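Local coordinates for hydrolase, HAD superfamily, subfamily III A (Legionella pneumophila, PDB 3N1U), which probably hydrolyses 3-deoxy-D-manno-octulosonate 8-phosphate to free KDO and inorganic phosphate, with a divalent metal ion as cofactor, at residues E43-H48 with A74-R79; A66-A71 with V93-A98; L108-F113 with I126-L131. All blocks are in the same frame, centred on the assembly; numbering follows the deposited sequence.

Interaction 1: E43-H48 with A74-R79; sequences ELKSFH and AVVDHR
The Phe47 ring carries the aliphatic part of Arg79 over one face and meets Val75 CG1 with its edge, in the ring plane. Arg79 CG stands 3.6 Å from the centroid of the Phe47 ring and almost on its normal, a CH-pi contact. The chain of Arg79 starts anti to the backbone N and turns at chi2 (66°), which lays CG and CD along the ring and carries NE to 3.4 Å from Phe47 CB. The guanidinium plane is tilted 33° from the ring and lies obliquely by Phe47 CB; its NH1 is hydrogen-bonded to Gln82. Val75 uses both branches: CG1 reaches Phe47 CE2 at 3.7 Å and Lys45 CG at 3.7 Å, while CG2 touches the strand backbone, 3.6 Å from Glu43 O. Lys45 passes over Val75, places CE 3.9 Å from Val76 CG2, and bends at chi4 (-54°) to bring NZ into a salt bridge with Asp27, a metal ligand. Strand 43-48 belongs to a beta hairpin and also pairs antiparallel with a strand of the second subunit, so helix 74-83 covers a sheet that crosses the interface. No hydrogen bond joins the two segments: hydrocarbon, much of it from Lys45 and Arg79, makes the contact, and their polar ends are left to bind Asp27 and Gln82.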
loop_
_atom_site.group_PDB
_atom_site.type_symbol
_atom_site.label_atom_id
_atom_site.label_comp_id
_atom_site.label_asym_id
_atom_site.label_seq_id
_atom_site.Cartn_x
_atom_site.Cartn_y
_atom_site.Cartn_z
ATOM N N GLU A 43 9.755 4.679 -14.860
ATOM C CA GLU A 43 9.876 4.137 -13.468
ATOM C C GLU A 43 9.425 5.204 -12.503
ATOM O O GLU A 43 9.604 6.424 -12.756
ATOM C CB GLU A 43 11.321 3.775 -13.100
ATOM C CG GLU A 43 12.072 2.827 -14.041
ATOM C CD GLU A 43 13.594 2.928 -13.868
ATOM O OE1 GLU A 43 14.272 3.649 -14.656
ATOM O OE2 GLU A 43 14.114 2.299 -12.930
ATOM N N LEU A 44 8.912 4.770 -11.352
ATOM C CA LEU A 44 8.571 5.749 -10.328
ATOM C C LEU A 44 8.973 5.146 -9.019
ATOM O O LEU A 44 9.160 3.919 -8.927
ATOM C CB LEU A 44 7.059 6.009 -10.320
ATOM C CG LEU A 44 6.408 6.507 -11.581
ATOM C CD1 LEU A 44 5.791 5.324 -12.349
ATOM C CD2 LEU A 44 5.260 7.462 -11.190
ATOM N N LYS A 45 9.174 5.997 -8.026
ATOM C CA LYS A 45 9.276 5.551 -6.635
ATOM C C LYS A 45 8.342 6.441 -5.816
ATOM O O LYS A 45 7.998 7.557 -6.236
ATOM C CB LYS A 45 10.684 5.747 -6.047
ATOM C CG LYS A 45 11.825 5.191 -6.918
ATOM C CD LYS A 45 13.190 5.508 -6.321
ATOM C CE LYS A 45 14.315 4.902 -7.162
ATOM N NZ LYS A 45 14.221 3.395 -7.449
ATOM N N SER A 46 8.066 6.002 -4.591
ATOM C CA SER A 46 7.104 6.707 -3.731
ATOM C C SER A 46 7.809 7.098 -2.451
ATOM O O SER A 46 8.319 6.194 -1.735
ATOM C CB SER A 46 5.936 5.738 -3.416
ATOM O OG SER A 46 5.342 5.367 -4.659
ATOM N N PHE A 47 7.853 8.414 -2.139
ATOM C CA PHE A 47 8.531 8.914 -0.927
ATOM C C PHE A 47 7.473 9.425 0.051
ATOM O O PHE A 47 6.361 9.691 -0.367
ATOM C CB PHE A 47 9.456 10.071 -1.318
ATOM C CG PHE A 47 10.529 9.669 -2.300
ATOM C CD1 PHE A 47 11.717 9.076 -1.836
ATOM C CD2 PHE A 47 10.356 9.874 -3.668
ATOM C CE1 PHE A 47 12.735 8.627 -2.721
ATOM C CE2 PHE A 47 11.350 9.451 -4.579
ATOM C CZ PHE A 47 12.569 8.850 -4.117
ATOM N N HIS A 48 7.801 9.616 1.328
ATOM C CA HIS A 48 6.777 9.970 2.278
ATOM C C HIS A 48 7.026 11.408 2.769
ATOM O O HIS A 48 8.151 11.780 3.108
ATOM C CB HIS A 48 6.806 8.984 3.466
ATOM C CG HIS A 48 5.571 9.077 4.310
ATOM N ND1 HIS A 48 5.322 10.150 5.179
ATOM C CD2 HIS A 48 4.497 8.266 4.388
ATOM C CE1 HIS A 48 4.134 9.980 5.738
ATOM N NE2 HIS A 48 3.608 8.847 5.271
ATOM N N ALA A 74 16.722 8.831 -12.681
ATOM C CA ALA A 74 16.469 10.247 -12.479
ATOM C C ALA A 74 15.384 10.561 -11.410
ATOM O O ALA A 74 15.373 11.659 -10.883
ATOM C CB ALA A 74 16.140 10.930 -13.807
ATOM N N VAL A 75 14.512 9.597 -11.067
ATOM C CA VAL A 75 13.650 9.790 -9.881
ATOM C C VAL A 75 14.441 10.317 -8.657
ATOM O O VAL A 75 13.987 11.224 -7.956
ATOM C CB VAL A 75 12.943 8.468 -9.474
ATOM C CG1 VAL A 75 12.152 8.668 -8.143
ATOM C CG2 VAL A 75 12.017 7.998 -10.581
ATOM N N VAL A 76 15.603 9.710 -8.389
ATOM C CA VAL A 76 16.411 10.057 -7.229
ATOM C C VAL A 76 16.832 11.541 -7.324
ATOM O O VAL A 76 16.675 12.280 -6.371
ATOM C CB VAL A 76 17.639 9.107 -7.088
ATOM C CG1 VAL A 76 18.607 9.574 -5.981
ATOM C CG2 VAL A 76 17.132 7.627 -6.857
ATOM N N ASP A 77 17.324 11.971 -8.494
ATOM C CA ASP A 77 17.776 13.351 -8.689
ATOM C C ASP A 77 16.642 14.343 -8.450
ATOM O O ASP A 77 16.838 15.395 -7.765
ATOM C CB ASP A 77 18.344 13.534 -10.103
ATOM C CG ASP A 77 19.487 12.571 -10.376
ATOM O OD1 ASP A 77 20.572 12.702 -9.752
ATOM O OD2 ASP A 77 19.304 11.702 -11.230
ATOM N N HIS A 78 15.462 14.007 -8.969
ATOM C CA HIS A 78 14.292 14.889 -8.773
ATOM C C HIS A 78 13.933 15.018 -7.323
ATOM O O HIS A 78 13.676 16.120 -6.841
ATOM C CB HIS A 78 13.074 14.415 -9.564
ATOM C CG HIS A 78 13.222 14.601 -11.038
ATOM N ND1 HIS A 78 13.245 13.545 -11.930
ATOM C CD2 HIS A 78 13.350 15.726 -11.777
ATOM C CE1 HIS A 78 13.382 14.018 -13.159
ATOM N NE2 HIS A 78 13.454 15.335 -13.093
ATOM N N ARG A 79 13.945 13.904 -6.609
ATOM C CA ARG A 79 13.664 13.965 -5.165
ATOM C C ARG A 79 14.721 14.732 -4.362
ATOM O O ARG A 79 14.393 15.507 -3.455
ATOM C CB ARG A 79 13.453 12.561 -4.583
ATOM C CG ARG A 79 13.061 12.561 -3.081
ATOM C CD ARG A 79 11.655 13.194 -2.843
ATOM N NE ARG A 79 11.180 13.027 -1.461
ATOM C CZ ARG A 79 10.337 13.886 -0.869
ATOM N NH1 ARG A 79 9.897 14.980 -1.530
ATOM N NH2 ARG A 79 9.967 13.691 0.381
#

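Interaction 2: A66-A71 with V93-A98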
loop_
_atom_site.group_PDB
_atom_site.type_symbol
_atom_site.label_atom_id
_atom_site.label_comp_id
_atom_site.label_asym_id
_atom_site.label_seq_id
_atom_site.Cartn_x
_atom_site.Cartn_y
_atom_site.Cartn_z
ATOM N N ALA A 66 22.766 13.420 3.849
ATOM C CA ALA A 66 23.308 12.852 2.630
ATOM C C ALA A 66 22.613 11.548 2.253
ATOM O O ALA A 66 22.055 10.842 3.114
ATOM C CB ALA A 66 24.819 12.583 2.847
ATOM N N ILE A 67 22.678 11.209 0.967
ATOM C CA ILE A 67 22.139 9.949 0.477
ATOM C C ILE A 67 23.254 9.104 -0.182
ATOM O O ILE A 67 24.087 9.633 -0.904
ATOM C CB ILE A 67 20.974 10.176 -0.511
ATOM C CG1 ILE A 67 19.609 10.024 0.211
ATOM C CG2 ILE A 67 21.000 9.097 -1.662
ATOM C CD1 ILE A 67 19.291 11.177 1.262
ATOM N N ILE A 68 23.230 7.789 0.037
ATOM C CA ILE A 68 24.124 6.877 -0.705
ATOM C C ILE A 68 23.225 5.740 -1.195
ATOM O O ILE A 68 22.629 4.996 -0.395
ATOM C CB ILE A 68 25.296 6.292 0.149
ATOM C CG1 ILE A 68 26.139 7.411 0.748
ATOM C CG2 ILE A 68 26.162 5.325 -0.714
ATOM C CD1 ILE A 68 27.310 6.929 1.656
ATOM N N THR A 69 23.124 5.619 -2.504
ATOM C CA THR A 69 22.159 4.662 -3.067
ATOM C C THR A 69 22.772 3.859 -4.217
ATOM O O THR A 69 23.677 4.366 -4.924
ATOM C CB THR A 69 20.850 5.386 -3.572
ATOM O OG1 THR A 69 19.986 4.395 -4.132
ATOM C CG2 THR A 69 21.162 6.399 -4.663
ATOM N N THR A 70 22.254 2.625 -4.393
ATOM C CA THR A 70 22.526 1.831 -5.599
ATOM C C THR A 70 21.677 2.289 -6.799
ATOM O O THR A 70 22.104 2.140 -7.963
ATOM C CB THR A 70 22.341 0.319 -5.315
ATOM O OG1 THR A 70 23.172 -0.027 -4.189
ATOM C CG2 THR A 70 22.747 -0.565 -6.560
ATOM N N ALA A 71 20.503 2.875 -6.517
ATOM C CA ALA A 71 19.626 3.405 -7.573
ATOM C C ALA A 71 20.416 4.400 -8.449
ATOM O O ALA A 71 21.278 5.120 -7.949
ATOM C CB ALA A 71 18.337 4.080 -6.960
ATOM N N VAL A 93 27.196 0.286 -5.699
ATOM C CA VAL A 93 26.808 -1.099 -5.436
ATOM C C VAL A 93 27.457 -1.523 -4.121
ATOM O O VAL A 93 26.782 -2.030 -3.219
ATOM C CB VAL A 93 27.264 -2.042 -6.572
ATOM C CG1 VAL A 93 27.278 -3.500 -6.091
ATOM C CG2 VAL A 93 26.373 -1.844 -7.809
ATOM N N ASP A 94 28.776 -1.342 -4.047
ATOM C CA ASP A 94 29.480 -1.316 -2.764
ATOM C C ASP A 94 29.548 0.161 -2.342
ATOM O O ASP A 94 30.013 0.992 -3.134
ATOM C CB ASP A 94 30.897 -1.894 -2.892
ATOM C CG ASP A 94 31.540 -2.178 -1.533
ATOM O OD1 ASP A 94 31.803 -1.225 -0.765
ATOM O OD2 ASP A 94 31.809 -3.361 -1.236
ATOM N N LYS A 95 29.097 0.453 -1.114
ATOM C CA LYS A 95 28.863 1.828 -0.611
ATOM C C LYS A 95 30.024 2.408 0.220
ATOM O O LYS A 95 30.004 3.592 0.576
ATOM C CB LYS A 95 27.580 1.855 0.229
ATOM C CG LYS A 95 26.296 1.500 -0.605
ATOM C CD LYS A 95 25.019 1.745 0.205
ATOM C CE LYS A 95 23.770 1.606 -0.709
ATOM N NZ LYS A 95 22.529 1.849 0.063
ATOM N N ARG A 96 31.025 1.579 0.507
ATOM C CA ARG A 96 32.125 1.982 1.420
ATOM C C ARG A 96 32.876 3.164 0.857
ATOM O O ARG A 96 33.247 4.086 1.589
ATOM C CB ARG A 96 33.072 0.797 1.688
ATOM C CG ARG A 96 32.385 -0.313 2.541
ATOM C CD ARG A 96 33.278 -1.514 2.754
ATOM N NE ARG A 96 33.509 -2.258 1.521
ATOM C CZ ARG A 96 34.491 -3.130 1.326
ATOM N NH1 ARG A 96 35.390 -3.373 2.281
ATOM N NH2 ARG A 96 34.586 -3.751 0.160
ATOM N N SER A 97 33.127 3.136 -0.455
ATOM C CA SER A 97 33.922 4.203 -1.093
ATOM C C SER A 97 33.186 5.564 -1.093
ATOM O O SER A 97 33.787 6.633 -0.881
ATOM C CB SER A 97 34.314 3.780 -2.520
ATOM O OG SER A 97 35.052 4.819 -3.097
ATOM N N ALA A 98 31.878 5.540 -1.305
ATOM C CA ALA A 98 31.126 6.791 -1.205
ATOM C C ALA A 98 31.143 7.347 0.235
ATOM O O ALA A 98 31.191 8.550 0.430
ATOM C CB ALA A 98 29.653 6.595 -1.666
HETATM O O HOH W 1 21.047 0.922 -2.315
HETATM O O HOH W 2 23.954 -2.519 -3.699
#
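The metal site of the HAD fold borders this contact, in which Lys95 reaches across to the end of strand 64-68 and bonds to Ile68. Lys95 NZ donates to Ile68 O at 3.2 Å, coming from above the carbonyl plane, 36° out of it. The lysine chain is extended beyond CG and runs past Ile68 in the opposite direction, with Lys95 CG 3.8 Å from Ile68 CG2. The same methyl meets Ala98 CB at 3.8 Å, in the first turn of helix 96-106. NZ lies among five polar partners: Ile68 O, Asp122 and the calcium ligand Asp25 in salt bridges, Tyr115 OH in a hydrogen bond, and water 1, 3.0 Å from Lys95 NZ. That exceeds what its three N-H groups can serve with straight bonds, so some are probably shared or chiefly electrostatic. Together they hold the ammonium group near the metal site; the nearest Lys95 side-chain atom lies about 5 Å from a calcium ion. Strand 64-68 is one of the parallel strands of the Rossmann-like core, and the placing of Thr69 just past its end and of Lys95 at the start of a helix is consistent with HAD motifs II and III. Thr69 OG1 accepts from Ala71 N, an ST turn as the chain leaves the sheet. Next to it, water 1 accepts from Thr70 N at 2.9 Å, tying that backbone to Lys95. Water 2 donates to Thr70 OG1 at 2.7 Å and to Val93 O at 2.9 Å, and the same hydroxyl is also hydrogen-bonded to Gln92 O. Beside this water, the methyls Thr70 CG2 and Val93 CG2 touch. Before the helix, Asp94 OD1 accepts a capping bond from Arg96 N, and Arg96 grips the carboxylate side-on through NE and NH2.

Interaction 3: L108-F113 with I126-L131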
loop_
_atom_site.group_PDB
_atom_site.type_symbol
_atom_site.label_atom_id
_atom_site.label_comp_id
_atom_site.label_asym_id
_atom_site.label_seq_id
_atom_site.Cartn_x
_atom_site.Cartn_y
_atom_site.Cartn_z
ATOM N N LEU A 108 34.280 14.863 9.277
ATOM C CA LEU A 108 33.661 14.307 10.484
ATOM C C LEU A 108 34.266 12.988 10.964
ATOM O O LEU A 108 34.800 12.209 10.165
ATOM C CB LEU A 108 32.140 14.109 10.288
ATOM C CG LEU A 108 31.237 15.323 10.030
ATOM C CD1 LEU A 108 29.719 14.864 9.887
ATOM C CD2 LEU A 108 31.381 16.328 11.143
ATOM N N ASN A 109 34.154 12.730 12.270
ATOM C CA ASN A 109 34.544 11.414 12.775
ATOM C C ASN A 109 33.473 10.385 12.418
ATOM O O ASN A 109 32.280 10.764 12.262
ATOM C CB ASN A 109 34.729 11.471 14.295
ATOM C CG ASN A 109 35.860 12.384 14.699
ATOM O OD1 ASN A 109 36.800 12.622 13.915
ATOM N ND2 ASN A 109 35.773 12.939 15.939
ATOM N N ASP A 110 33.846 9.102 12.364
ATOM C CA ASP A 110 32.848 8.002 12.101
ATOM C C ASP A 110 31.663 8.139 13.071
ATOM O O ASP A 110 30.480 8.009 12.682
ATOM C CB ASP A 110 33.442 6.580 12.273
ATOM C CG ASP A 110 34.435 6.167 11.148
ATOM O OD1 ASP A 110 34.175 6.429 9.963
ATOM O OD2 ASP A 110 35.490 5.601 11.469
ATOM N N ASP A 111 31.959 8.461 14.333
ATOM C CA ASP A 111 30.895 8.462 15.310
ATOM C C ASP A 111 29.989 9.707 15.230
ATOM O O ASP A 111 29.049 9.820 15.989
ATOM C CB ASP A 111 31.398 8.170 16.734
ATOM C CG ASP A 111 32.230 9.311 17.338
ATOM O OD1 ASP A 111 32.473 10.330 16.669
ATOM O OD2 ASP A 111 32.642 9.179 18.516
ATOM N N GLU A 112 30.239 10.598 14.272
ATOM C CA GLU A 112 29.384 11.767 14.088
ATOM C C GLU A 112 28.418 11.564 12.934
ATOM O O GLU A 112 27.601 12.457 12.633
ATOM C CB GLU A 112 30.236 13.026 13.856
ATOM C CG GLU A 112 31.175 13.330 15.073
ATOM C CD GLU A 112 32.010 14.571 14.861
ATOM O OE1 GLU A 112 32.854 14.593 13.939
ATOM O OE2 GLU A 112 31.823 15.525 15.621
ATOM N N PHE A 113 28.506 10.394 12.300
ATOM C CA PHE A 113 27.516 9.990 11.289
ATOM C C PHE A 113 26.449 9.048 11.865
ATOM O O PHE A 113 26.774 8.170 12.692
ATOM C CB PHE A 113 28.223 9.223 10.143
ATOM C CG PHE A 113 28.982 10.096 9.220
ATOM C CD1 PHE A 113 28.321 10.808 8.208
ATOM C CD2 PHE A 113 30.389 10.224 9.362
ATOM C CE1 PHE A 113 29.037 11.655 7.363
ATOM C CE2 PHE A 113 31.107 11.058 8.505
ATOM C CZ PHE A 113 30.420 11.778 7.511
ATOM N N ILE A 126 26.420 0.690 8.361
ATOM C CA ILE A 126 25.666 0.625 9.591
ATOM C C ILE A 126 26.577 0.253 10.804
ATOM O O ILE A 126 26.444 0.817 11.881
ATOM C CB ILE A 126 24.520 -0.362 9.415
ATOM C CG1 ILE A 126 23.384 0.341 8.666
ATOM C CG2 ILE A 126 23.976 -0.829 10.782
ATOM C CD1 ILE A 126 22.276 -0.628 8.278
ATOM N N GLN A 127 27.502 -0.674 10.601
ATOM C CA GLN A 127 28.440 -1.088 11.671
ATOM C C GLN A 127 29.542 -0.065 11.948
ATOM O O GLN A 127 30.029 0.052 13.100
ATOM C CB GLN A 127 29.038 -2.448 11.325
ATOM C CG GLN A 127 27.946 -3.493 11.228
ATOM C CD GLN A 127 28.467 -4.926 11.061
ATOM O OE1 GLN A 127 28.829 -5.356 9.960
ATOM N NE2 GLN A 127 28.448 -5.683 12.152
ATOM N N GLN A 128 29.924 0.703 10.927
ATOM C CA GLN A 128 31.054 1.654 11.084
ATOM C C GLN A 128 30.694 2.982 11.751
ATOM O O GLN A 128 31.479 3.520 12.523
ATOM C CB GLN A 128 31.662 1.961 9.710
ATOM C CG GLN A 128 33.046 2.584 9.792
ATOM C CD GLN A 128 33.684 2.627 8.425
ATOM O OE1 GLN A 128 33.036 2.307 7.408
ATOM N NE2 GLN A 128 34.920 3.057 8.376
ATOM N N VAL A 129 29.505 3.523 11.459
ATOM C CA VAL A 129 29.112 4.881 11.917
ATOM C C VAL A 129 28.695 4.895 13.367
ATOM O O VAL A 129 28.538 3.828 13.977
ATOM C CB VAL A 129 27.956 5.474 11.049
ATOM C CG1 VAL A 129 28.404 5.573 9.557
ATOM C CG2 VAL A 129 26.660 4.640 11.186
ATOM N N GLY A 130 28.499 6.082 13.933
ATOM C CA GLY A 130 28.159 6.187 15.358
ATOM C C GLY A 130 26.785 5.609 15.656
ATOM O O GLY A 130 26.563 4.973 16.702
ATOM N N LEU A 131 25.839 5.839 14.737
ATOM C CA LEU A 131 24.465 5.409 14.950
ATOM C C LEU A 131 23.936 4.722 13.677
ATOM O O LEU A 131 23.520 5.375 12.709
ATOM C CB LEU A 131 23.560 6.604 15.397
ATOM C CG LEU A 131 22.042 6.291 15.590
ATOM C CD1 LEU A 131 21.785 5.096 16.540
ATOM C CD2 LEU A 131 21.417 7.566 16.190
HETATM O O HOH W 3 37.430 4.529 10.254
#
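Asp111 and Gly130 bring their backbones to 3.6 Å between Asp111 CA and Gly130 CA, an approach helped by the lack of a side chain on the glycine. At this tight end Gly130 N lies 3.0 Å from both Asp110 O and Phe113 O, a forked pair of weak hydrogen bonds. Phe113 O takes a straighter bond as well, from Leu131 N at 3.2 Å and in the carbonyl plane. Val129 closes the packing alongside, its CB 3.4 Å from Phe113 O and its CG1 3.7 Å from Phe113 CB. The Phe113 ring itself leads off toward helix 96-106, where it meets Tyr99 edge-to-face. The side-chain side of Asp110 is looser and wetter. There Asp110 and the exposed Gln128 cross with carboxylate and amide planes 47° apart, and Asp110 OD1 stays 3.8 Å from Gln128 NE2. Water 3 spans them, donating to Asp110 OD2 and accepting a long, weak bond from Gln128 NE2, while OD1 is bonded to Tyr99 OH. The contact lies where the helix of the beta-alpha-beta crossover (113-117, 123-128, 131-134) returns to the sheet, and joins the starts of its two parallel strands. The backbone bond from Leu131 N to Phe113 O helps to begin their pairing, with the two weak bonds from Gly130 N beside it, while the Asp110 and Gln128 side chains meet by packing and through a water.

How the interactions relate
Interactions 1 and 2 are neighbours, their centres 16 Å apart, and they touch where Val76 CG2 packs on Ala71 CB at 3.7 Å. Their segments alternate along the chain (43-48, 66-71, 74-79, 93-98), with strand 64-68 followed by helix 74-83. Interaction 3 follows both in the sequence; its centre is 15 Å from that of interaction 2, and about 27 Å from that of interaction 1, across the chain's centre. Interactions 2 and 3 both involve the parallel sheet, at strands 64-68 and 113-117, whereas interaction 1 rests on the hairpin. Interactions 1 and 2 both border the metal site and other subunits, while no other chain of the assembly touches interaction 3.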